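Local atomic coordinates of cDNA FLJ56608, highly similar to Homo sapiens chloride channel, calcium activated, family member 1 (CLCA1), mRNA (Homo sapiens, PDB entry 6PYO), a protein that may mediate calcium-activated chloride conductance and regulate mucus production by goblet cells, and is represented here by its von Willebrand factor type A (VWA) domain. Residues I62-G67 with D71-R76; V9-D14 with Q33-Q38; N125-S130 with K152-L157. All coordinates share one frame; numbering follows the deposited sequence.

Interaction 1. Residues I62-G67 with D71-R76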
loop_
_atom_site.group_PDB
_atom_site.type_symbol
_atom_site.label_atom_id
_atom_site.label_comp_id
_atom_site.label_asym_id
_atom_site.label_seq_id
_atom_site.Cartn_x
_atom_site.Cartn_y
_atom_site.Cartn_z
ATOM N N ILE A 62 -5.578 -11.736 4.099
ATOM C CA ILE A 62 -6.107 -13.005 3.636
ATOM C C ILE A 62 -5.090 -13.654 2.697
ATOM O O ILE A 62 -4.255 -12.984 2.078
ATOM C CB ILE A 62 -7.485 -12.853 2.964
ATOM C CG1 ILE A 62 -7.381 -12.097 1.648
ATOM C CG2 ILE A 62 -8.466 -12.111 3.857
ATOM C CD1 ILE A 62 -8.289 -12.727 0.563
ATOM N N GLN A 63 -5.130 -14.975 2.649
ATOM C CA GLN A 63 -4.171 -15.735 1.896
ATOM C C GLN A 63 -4.690 -15.949 0.466
ATOM O O GLN A 63 -5.890 -16.150 0.246
ATOM C CB GLN A 63 -3.906 -17.067 2.589
ATOM C CG GLN A 63 -2.546 -17.654 2.241
ATOM C CD GLN A 63 -2.340 -18.920 2.953
ATOM O OE1 GLN A 63 -3.303 -19.526 3.417
ATOM N NE2 GLN A 63 -1.086 -19.343 3.090
ATOM N N ILE A 64 -3.791 -15.834 -0.508
ATOM C CA ILE A 64 -4.144 -16.036 -1.916
ATOM C C ILE A 64 -3.952 -17.519 -2.212
ATOM O O ILE A 64 -2.817 -17.984 -2.315
ATOM C CB ILE A 64 -3.275 -15.188 -2.845
ATOM C CG1 ILE A 64 -3.361 -13.701 -2.492
ATOM C CG2 ILE A 64 -3.708 -15.447 -4.333
ATOM C CD1 ILE A 64 -4.731 -13.210 -2.358
ATOM N N ASN A 65 -5.054 -18.261 -2.335
ATOM C CA ASN A 65 -5.008 -19.669 -2.702
ATOM C C ASN A 65 -5.911 -20.001 -3.870
ATOM O O ASN A 65 -5.845 -21.117 -4.383
ATOM C CB ASN A 65 -5.400 -20.539 -1.516
ATOM C CG ASN A 65 -4.381 -20.486 -0.429
ATOM O OD1 ASN A 65 -3.224 -20.906 -0.606
ATOM N ND2 ASN A 65 -4.793 -19.974 0.717
ATOM N N SER A 66 -6.750 -19.063 -4.293
ATOM C CA SER A 66 -7.811 -19.270 -5.254
ATOM C C SER A 66 -8.019 -17.946 -5.968
ATOM O O SER A 66 -7.722 -16.878 -5.425
ATOM C CB SER A 66 -9.123 -19.723 -4.561
ATOM O OG SER A 66 -9.816 -18.605 -4.046
ATOM N N GLY A 67 -8.563 -18.030 -7.175
ATOM C CA GLY A 67 -8.907 -16.833 -7.913
ATOM C C GLY A 67 -10.008 -16.025 -7.266
ATOM O O GLY A 67 -10.085 -14.806 -7.455
ATOM N N ASP A 71 -10.084 -11.996 -6.636
ATOM C CA ASP A 71 -11.261 -11.226 -7.036
ATOM C C ASP A 71 -11.855 -10.455 -5.871
ATOM O O ASP A 71 -12.278 -9.306 -6.019
ATOM C CB ASP A 71 -12.348 -12.154 -7.596
ATOM C CG ASP A 71 -12.226 -12.379 -9.077
ATOM O OD1 ASP A 71 -11.794 -11.443 -9.777
ATOM O OD2 ASP A 71 -12.556 -13.494 -9.539
ATOM N N THR A 72 -11.970 -11.100 -4.724
ATOM C CA THR A 72 -12.554 -10.416 -3.582
ATOM C C THR A 72 -11.689 -9.237 -3.141
ATOM O O THR A 72 -12.219 -8.206 -2.700
ATOM C CB THR A 72 -12.769 -11.390 -2.418
ATOM O OG1 THR A 72 -13.279 -10.663 -1.299
ATOM C CG2 THR A 72 -11.463 -12.026 -2.004
ATOM N N LEU A 73 -10.364 -9.348 -3.267
ATOM C CA LEU A 73 -9.529 -8.185 -2.963
ATOM C C LEU A 73 -9.676 -7.116 -4.029
ATOM O O LEU A 73 -9.749 -5.920 -3.715
ATOM C CB LEU A 73 -8.060 -8.591 -2.838
ATOM C CG LEU A 73 -7.736 -9.310 -1.538
ATOM C CD1 LEU A 73 -6.487 -10.132 -1.582
ATOM C CD2 LEU A 73 -7.640 -8.274 -0.443
ATOM N N ALA A 74 -9.731 -7.527 -5.308
ATOM C CA ALA A 74 -9.791 -6.543 -6.381
ATOM C C ALA A 74 -11.090 -5.744 -6.342
ATOM O O ALA A 74 -11.097 -4.555 -6.683
ATOM C CB ALA A 74 -9.612 -7.217 -7.738
ATOM N N LYS A 75 -12.197 -6.371 -5.948
ATOM C CA LYS A 75 -13.470 -5.654 -5.854
ATOM C C LYS A 75 -13.443 -4.549 -4.804
ATOM O O LYS A 75 -14.328 -3.690 -4.819
ATOM C CB LYS A 75 -14.605 -6.663 -5.583
ATOM C CG LYS A 75 -15.000 -7.461 -6.847
ATOM C CD LYS A 75 -15.886 -8.676 -6.559
ATOM C CE LYS A 75 -16.299 -9.381 -7.861
ATOM N NZ LYS A 75 -16.827 -10.770 -7.655
ATOM N N ARG A 76 -12.440 -4.518 -3.926
ATOM C CA ARG A 76 -12.358 -3.494 -2.896
ATOM C C ARG A 76 -11.420 -2.353 -3.250
ATOM O O ARG A 76 -11.127 -1.525 -2.378
ATOM C CB ARG A 76 -11.934 -4.104 -1.560
ATOM C CG ARG A 76 -12.809 -5.244 -1.197
ATOM C CD ARG A 76 -12.581 -5.816 0.185
ATOM N NE ARG A 76 -13.528 -6.920 0.359
ATOM C CZ ARG A 76 -13.549 -7.770 1.379
ATOM N NH1 ARG A 76 -12.676 -7.660 2.361
ATOM N NH2 ARG A 76 -14.451 -8.736 1.408
#
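I62 and L73 meet end to end, I62 from the end of strand 55-63 and L73 from helix 67-74. The CD1 of I62 lies 3.8 Å from CD1 of L73. I62 holds CG1 between its backbone N and carbonyl carbon (chi1 68°), which sends the CG1-CD1 arm at the helix. The same methyl also meets T72, with 4.1 Å from I62 CD1 to T72 CG2. I64 crosses L73 obliquely, and its CD1 comes to 3.6 Å from L73 CD1. The CB of I64 does not point at the helix; its bent chain (chi2 -50°) brings the end methyl in. One leucine methyl therefore touches both isoleucines.

The second part of the contact is polar and lies in the first turn of the helix. D71 N donates to G67 O at 2.9 Å, with an angle of 163° at the hydrogen. This is the i to i+4 bond of an alpha helix. S66 sits at the N-cap, and its OG takes the N-H of D69. N65 ND2 bonds to Q63 OE1 from above the carbonyl plane of Q63.

The segments form the tight connection from an edge strand to the next helix. Strand 45-51 touches I64 and L73 through V46, and L36 of helix 24-39 packs on L73.

Interaction 2. Residues V9-D14 with Q33-Q38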
loop_
_atom_site.group_PDB
_atom_site.type_symbol
_atom_site.label_atom_id
_atom_site.label_comp_id
_atom_site.label_asym_id
_atom_site.label_seq_id
_atom_site.Cartn_x
_atom_site.Cartn_y
_atom_site.Cartn_z
ATOM N N VAL A 9 2.013 -8.927 2.353
ATOM C CA VAL A 9 1.920 -7.717 1.549
ATOM C C VAL A 9 0.660 -6.991 1.950
ATOM O O VAL A 9 -0.384 -7.617 2.110
ATOM C CB VAL A 9 1.874 -8.014 0.025
ATOM C CG1 VAL A 9 2.104 -6.735 -0.787
ATOM C CG2 VAL A 9 2.896 -8.995 -0.354
ATOM N N CYS A 10 0.764 -5.682 2.125
ATOM C CA CYS A 10 -0.379 -4.830 2.360
ATOM C C CYS A 10 -0.395 -3.763 1.284
ATOM O O CYS A 10 0.567 -3.008 1.146
ATOM C CB CYS A 10 -0.356 -4.193 3.758
ATOM S SG CYS A 10 -2.050 -3.608 4.161
ATOM N N LEU A 11 -1.446 -3.757 0.485
ATOM C CA LEU A 11 -1.711 -2.637 -0.392
ATOM C C LEU A 11 -2.146 -1.451 0.455
ATOM O O LEU A 11 -3.036 -1.570 1.313
ATOM C CB LEU A 11 -2.808 -2.992 -1.395
ATOM C CG LEU A 11 -2.428 -3.646 -2.688
ATOM C CD1 LEU A 11 -1.471 -4.800 -2.322
ATOM C CD2 LEU A 11 -3.616 -4.135 -3.474
ATOM N N VAL A 12 -1.521 -0.311 0.219
ATOM C CA VAL A 12 -1.878 0.943 0.866
ATOM C C VAL A 12 -2.196 1.928 -0.249
ATOM O O VAL A 12 -1.321 2.291 -1.052
ATOM C CB VAL A 12 -0.769 1.443 1.792
ATOM C CG1 VAL A 12 -1.201 2.729 2.459
ATOM C CG2 VAL A 12 -0.494 0.379 2.848
ATOM N N LEU A 13 -3.472 2.295 -0.343
ATOM C CA LEU A 13 -4.016 2.878 -1.560
ATOM C C LEU A 13 -4.534 4.279 -1.246
ATOM O O LEU A 13 -5.459 4.431 -0.444
ATOM C CB LEU A 13 -5.131 1.999 -2.114
ATOM C CG LEU A 13 -4.722 0.549 -2.373
ATOM C CD1 LEU A 13 -5.918 -0.222 -2.838
ATOM C CD2 LEU A 13 -3.602 0.483 -3.381
ATOM N N ASP A 14 -3.996 5.266 -1.941
ATOM C CA ASP A 14 -4.389 6.665 -1.789
ATOM C C ASP A 14 -5.703 6.907 -2.521
ATOM O O ASP A 14 -5.760 6.800 -3.755
ATOM C CB ASP A 14 -3.254 7.513 -2.346
ATOM C CG ASP A 14 -3.419 8.997 -2.071
ATOM O OD1 ASP A 14 -4.566 9.449 -1.850
ATOM O OD2 ASP A 14 -2.374 9.681 -2.115
ATOM N N GLN A 33 -5.143 -3.930 -9.770
ATOM C CA GLN A 33 -5.736 -5.104 -10.397
ATOM C C GLN A 33 -4.669 -6.023 -10.948
ATOM O O GLN A 33 -4.737 -7.232 -10.755
ATOM C CB GLN A 33 -6.700 -4.719 -11.507
ATOM C CG GLN A 33 -8.105 -4.477 -10.989
ATOM C CD GLN A 33 -9.125 -4.400 -12.093
ATOM O OE1 GLN A 33 -9.141 -5.243 -12.994
ATOM N NE2 GLN A 33 -9.990 -3.381 -12.034
ATOM N N LEU A 34 -3.675 -5.468 -11.635
ATOM C CA LEU A 34 -2.561 -6.272 -12.094
ATOM C C LEU A 34 -1.893 -6.999 -10.944
ATOM O O LEU A 34 -1.655 -8.218 -11.006
ATOM C CB LEU A 34 -1.544 -5.395 -12.807
ATOM C CG LEU A 34 -0.503 -6.175 -13.583
ATOM C CD1 LEU A 34 -1.174 -6.650 -14.875
ATOM C CD2 LEU A 34 0.715 -5.344 -13.850
ATOM N N PHE A 35 -1.571 -6.270 -9.879
ATOM C CA PHE A 35 -0.934 -6.926 -8.751
ATOM C C PHE A 35 -1.792 -8.049 -8.199
ATOM O O PHE A 35 -1.296 -9.157 -7.955
ATOM C CB PHE A 35 -0.630 -5.938 -7.656
ATOM C CG PHE A 35 0.145 -6.521 -6.544
ATOM C CD1 PHE A 35 1.499 -6.844 -6.705
ATOM C CD2 PHE A 35 -0.450 -6.729 -5.326
ATOM C CE1 PHE A 35 2.223 -7.372 -5.669
ATOM C CE2 PHE A 35 0.276 -7.254 -4.280
ATOM C CZ PHE A 35 1.602 -7.585 -4.450
ATOM N N LEU A 36 -3.076 -7.767 -7.965
ATOM C CA LEU A 36 -3.948 -8.721 -7.273
ATOM C C LEU A 36 -4.320 -9.908 -8.152
ATOM O O LEU A 36 -4.352 -11.046 -7.682
ATOM C CB LEU A 36 -5.219 -8.011 -6.784
ATOM C CG LEU A 36 -5.017 -6.996 -5.667
ATOM C CD1 LEU A 36 -6.299 -6.252 -5.330
ATOM C CD2 LEU A 36 -4.490 -7.742 -4.436
ATOM N N LEU A 37 -4.618 -9.673 -9.416
ATOM C CA LEU A 37 -5.106 -10.724 -10.288
ATOM C C LEU A 37 -3.994 -11.510 -10.972
ATOM O O LEU A 37 -4.228 -12.660 -11.345
ATOM C CB LEU A 37 -6.025 -10.134 -11.350
ATOM C CG LEU A 37 -7.229 -9.338 -10.833
ATOM C CD1 LEU A 37 -8.162 -8.912 -11.974
ATOM C CD2 LEU A 37 -8.055 -10.080 -9.797
ATOM N N GLN A 38 -2.785 -10.955 -11.103
ATOM C CA GLN A 38 -1.752 -11.650 -11.856
ATOM C C GLN A 38 -0.435 -11.785 -11.113
ATOM O O GLN A 38 0.210 -12.829 -11.205
ATOM C CB GLN A 38 -1.526 -10.940 -13.207
ATOM C CG GLN A 38 -2.347 -11.532 -14.346
ATOM C CD GLN A 38 -2.729 -10.514 -15.399
ATOM O OE1 GLN A 38 -3.694 -9.769 -15.230
ATOM N NE2 GLN A 38 -1.983 -10.483 -16.499
#
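L11 meets helix 24-39 with both of its methyls, one on F35 and one on L36. Its CD1 lies 3.6 Å from F35 CE2 and almost as near to CD2 of that ring. The leucine and the phenylalanine pass alongside, pointing opposite ways. The methyl approaches the ring obliquely. The other branch meets L36 end to end, with L11 CD2 at 3.8 Å from L36 CD2. CG and CD1 of L36 are hardly farther from that methyl.

F35 leaves the helix with CG anti to the backbone N (chi1 -174°), which extends the ring toward the strand. There it also meets V9, from the opposite direction. V9 CG1 is 3.8 Å from F35 CZ, again oblique to the ring. V9 and L11 alternate with C10, whose CB points away from this helix, so the helix is met by one face of the strand.

Strand 8-14 and helix 24-39 open a beta-alpha-beta unit that strand 45-51 completes. This is the Rossmann-like alternation of the VWA fold, in which helices cover a mostly parallel sheet. The axes of V9-D14 and Q33-Q38 come within 11.3 Å and run nearly antiparallel, at 154°. No hydrogen bond crosses this contact.

An alanine in place of L11 is likely to leave a gap beneath F35 and L36, with the phenyl ring less firmly fixed against the strand.

Strand 8-14 is central in the sheet. V9 and L11 pair through their backbones with strand 45-51. At the far end, D14 OD1 bonds to S16 OG, and S16 is a residue of the calcium site. L37 packs on R70 and A74 of helix 67-74.

Interaction 3. Residues N125-S130 with K152-L157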
loop_
_atom_site.group_PDB
_atom_site.type_symbol
_atom_site.label_atom_id
_atom_site.label_comp_id
_atom_site.label_asym_id
_atom_site.label_seq_id
_atom_site.Cartn_x
_atom_site.Cartn_y
_atom_site.Cartn_z
ATOM N N ASN A 125 10.527 7.159 11.674
ATOM C CA ASN A 125 10.915 6.305 12.791
ATOM C C ASN A 125 10.130 4.994 12.790
ATOM O O ASN A 125 10.711 3.905 12.738
ATOM C CB ASN A 125 10.718 7.061 14.115
ATOM C CG ASN A 125 11.141 6.242 15.326
ATOM O OD1 ASN A 125 12.324 5.917 15.486
ATOM N ND2 ASN A 125 10.177 5.908 16.190
ATOM N N GLU A 126 8.801 5.084 12.844
ATOM C CA GLU A 126 7.977 3.880 12.900
ATOM C C GLU A 126 8.283 2.967 11.725
ATOM O O GLU A 126 8.376 1.737 11.878
ATOM C CB GLU A 126 6.490 4.255 12.900
ATOM C CG GLU A 126 6.006 5.009 14.102
ATOM C CD GLU A 126 4.734 5.795 13.809
ATOM O OE1 GLU A 126 4.831 6.933 13.304
ATOM O OE2 GLU A 126 3.635 5.269 14.070
ATOM N N VAL A 127 8.471 3.569 10.550
ATOM C CA VAL A 127 8.761 2.801 9.348
ATOM C C VAL A 127 10.099 2.090 9.494
ATOM O O VAL A 127 10.203 0.868 9.269
ATOM C CB VAL A 127 8.731 3.719 8.117
ATOM C CG1 VAL A 127 9.535 3.129 7.004
ATOM C CG2 VAL A 127 7.273 3.956 7.705
ATOM N N LYS A 128 11.133 2.832 9.916
ATOM C CA LYS A 128 12.424 2.200 10.129
ATOM C C LYS A 128 12.274 1.094 11.151
ATOM O O LYS A 128 12.786 -0.014 10.953
ATOM C CB LYS A 128 13.482 3.236 10.565
ATOM C CG LYS A 128 14.083 4.076 9.418
ATOM C CD LYS A 128 14.969 5.258 9.916
ATOM C CE LYS A 128 14.150 6.415 10.551
ATOM N NZ LYS A 128 14.848 7.754 10.658
ATOM N N GLN A 129 11.479 1.339 12.204
ATOM C CA GLN A 129 11.379 0.334 13.254
ATOM C C GLN A 129 10.657 -0.901 12.751
ATOM O O GLN A 129 10.874 -2.010 13.265
ATOM C CB GLN A 129 10.638 0.882 14.471
ATOM C CG GLN A 129 11.412 0.779 15.762
ATOM C CD GLN A 129 12.474 1.846 15.884
ATOM O OE1 GLN A 129 13.669 1.572 15.760
ATOM N NE2 GLN A 129 12.042 3.079 16.136
ATOM N N SER A 130 9.792 -0.729 11.749
ATOM C CA SER A 130 8.925 -1.838 11.368
ATOM C C SER A 130 9.710 -2.948 10.686
ATOM O O SER A 130 9.358 -4.120 10.838
ATOM C CB SER A 130 7.796 -1.352 10.463
ATOM O OG SER A 130 8.226 -1.092 9.137
ATOM N N LYS A 152 13.738 4.128 -0.411
ATOM C CA LYS A 152 15.183 4.007 -0.251
ATOM C C LYS A 152 15.560 3.487 1.129
ATOM O O LYS A 152 16.478 2.669 1.258
ATOM C CB LYS A 152 15.854 5.353 -0.516
ATOM C CG LYS A 152 15.962 5.663 -1.991
ATOM C CD LYS A 152 16.839 6.875 -2.265
ATOM C CE LYS A 152 17.594 6.700 -3.591
ATOM N NZ LYS A 152 16.703 6.225 -4.696
ATOM N N MET A 153 14.860 3.914 2.165
ATOM C CA MET A 153 15.281 3.543 3.511
ATOM C C MET A 153 14.779 2.174 3.948
ATOM O O MET A 153 15.085 1.744 5.072
ATOM C CB MET A 153 14.792 4.568 4.516
ATOM C CG MET A 153 13.268 4.550 4.675
ATOM S SD MET A 153 12.542 6.074 5.318
ATOM C CE MET A 153 12.707 5.814 7.057
ATOM N N THR A 154 13.960 1.516 3.137
ATOM C CA THR A 154 13.422 0.212 3.507
ATOM C C THR A 154 13.796 -0.870 2.520
ATOM O O THR A 154 13.455 -2.037 2.754
ATOM C CB THR A 154 11.892 0.253 3.608
ATOM O OG1 THR A 154 11.356 0.611 2.332
ATOM C CG2 THR A 154 11.469 1.222 4.624
ATOM N N GLY A 155 14.469 -0.513 1.423
ATOM C CA GLY A 155 14.869 -1.452 0.417
ATOM C C GLY A 155 13.813 -1.710 -0.626
ATOM O O GLY A 155 13.945 -2.675 -1.389
ATOM N N GLY A 156 12.754 -0.874 -0.680
ATOM C CA GLY A 156 11.638 -1.132 -1.555
ATOM C C GLY A 156 11.917 -0.657 -2.941
ATOM O O GLY A 156 12.854 0.088 -3.159
ATOM N N LEU A 157 11.089 -1.102 -3.887
ATOM C CA LEU A 157 11.187 -0.622 -5.260
ATOM C C LEU A 157 10.325 0.622 -5.489
ATOM O O LEU A 157 9.248 0.783 -4.900
ATOM C CB LEU A 157 10.764 -1.702 -6.248
ATOM C CG LEU A 157 11.501 -3.052 -6.100
ATOM C CD1 LEU A 157 11.075 -4.006 -7.226
ATOM C CD2 LEU A 157 12.999 -2.872 -6.117
#
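V127 and K128 lie on the last turns of helix 124-130, facing M153 and T154 in the irregular chain that follows helix 145-152. The backbones come closest at K128 and T154, whose CA atoms are 7.0 Å apart. After T154 the chain passes through G155 with a positive phi (86°). A CB here would collide with the carbonyl O of T154, which favours glycine. G156 follows, and the chain then leads into strand 158-159.

Three side-chain pairs make the contact, each crossing at about a right angle. V127 has CG1 anti to its own N (chi1 157°), and this methyl sits 3.6 Å from T154 CG2. It is also 4.2 Å from M153 CE. M153 bends at its thioether (chi3 -85°), which turns the end methyl onto the aliphatic part of K128. The modelled 3.2 Å between M153 CE and K128 CG is too short to trust in detail. The contact rests more safely on the next two carbons, with M153 CE 3.7 Å from K128 CD and 3.8 Å from K128 CE.

T154 divides its two branches. CG2 serves the valine, while OG1 accepts from I134 N and shares its own proton between L150 O and S151 O. This ties the end of helix 145-152 to strand 133-138. V127 O accepts from both S130 OG and S130 N, and S130 OG has A132 N as a second partner. V127 also packs on L91 and F95 of helix 87-99.

No hydrogen bond or salt bridge joins the two segments. Methyl and methylene groups make the contact, so it depends on fit between apolar groups rather than on hydrogen bonds, with the hydroxyl of T154 satisfied by other partners.

Interactions 1 and 2 adjoin, their centres about 10 Å apart. L36 reaches the backbone of L73 and A74, so helices 24-39 and 67-74 pack together beside the same sheet. Interaction 3 lies on the opposite side of the chain's centre, about 26 Å from interaction 1 and 19 Å from interaction 2, centre to centre. Interaction 2 is the core contact, buried and wholly apolar, between a central strand and its helix. The other two are only partly buried. Interaction 1 joins an apolar cluster to a helical backbone hydrogen bond. Interaction 3 has no bond across it and uses the aliphatic part of a surface lysine.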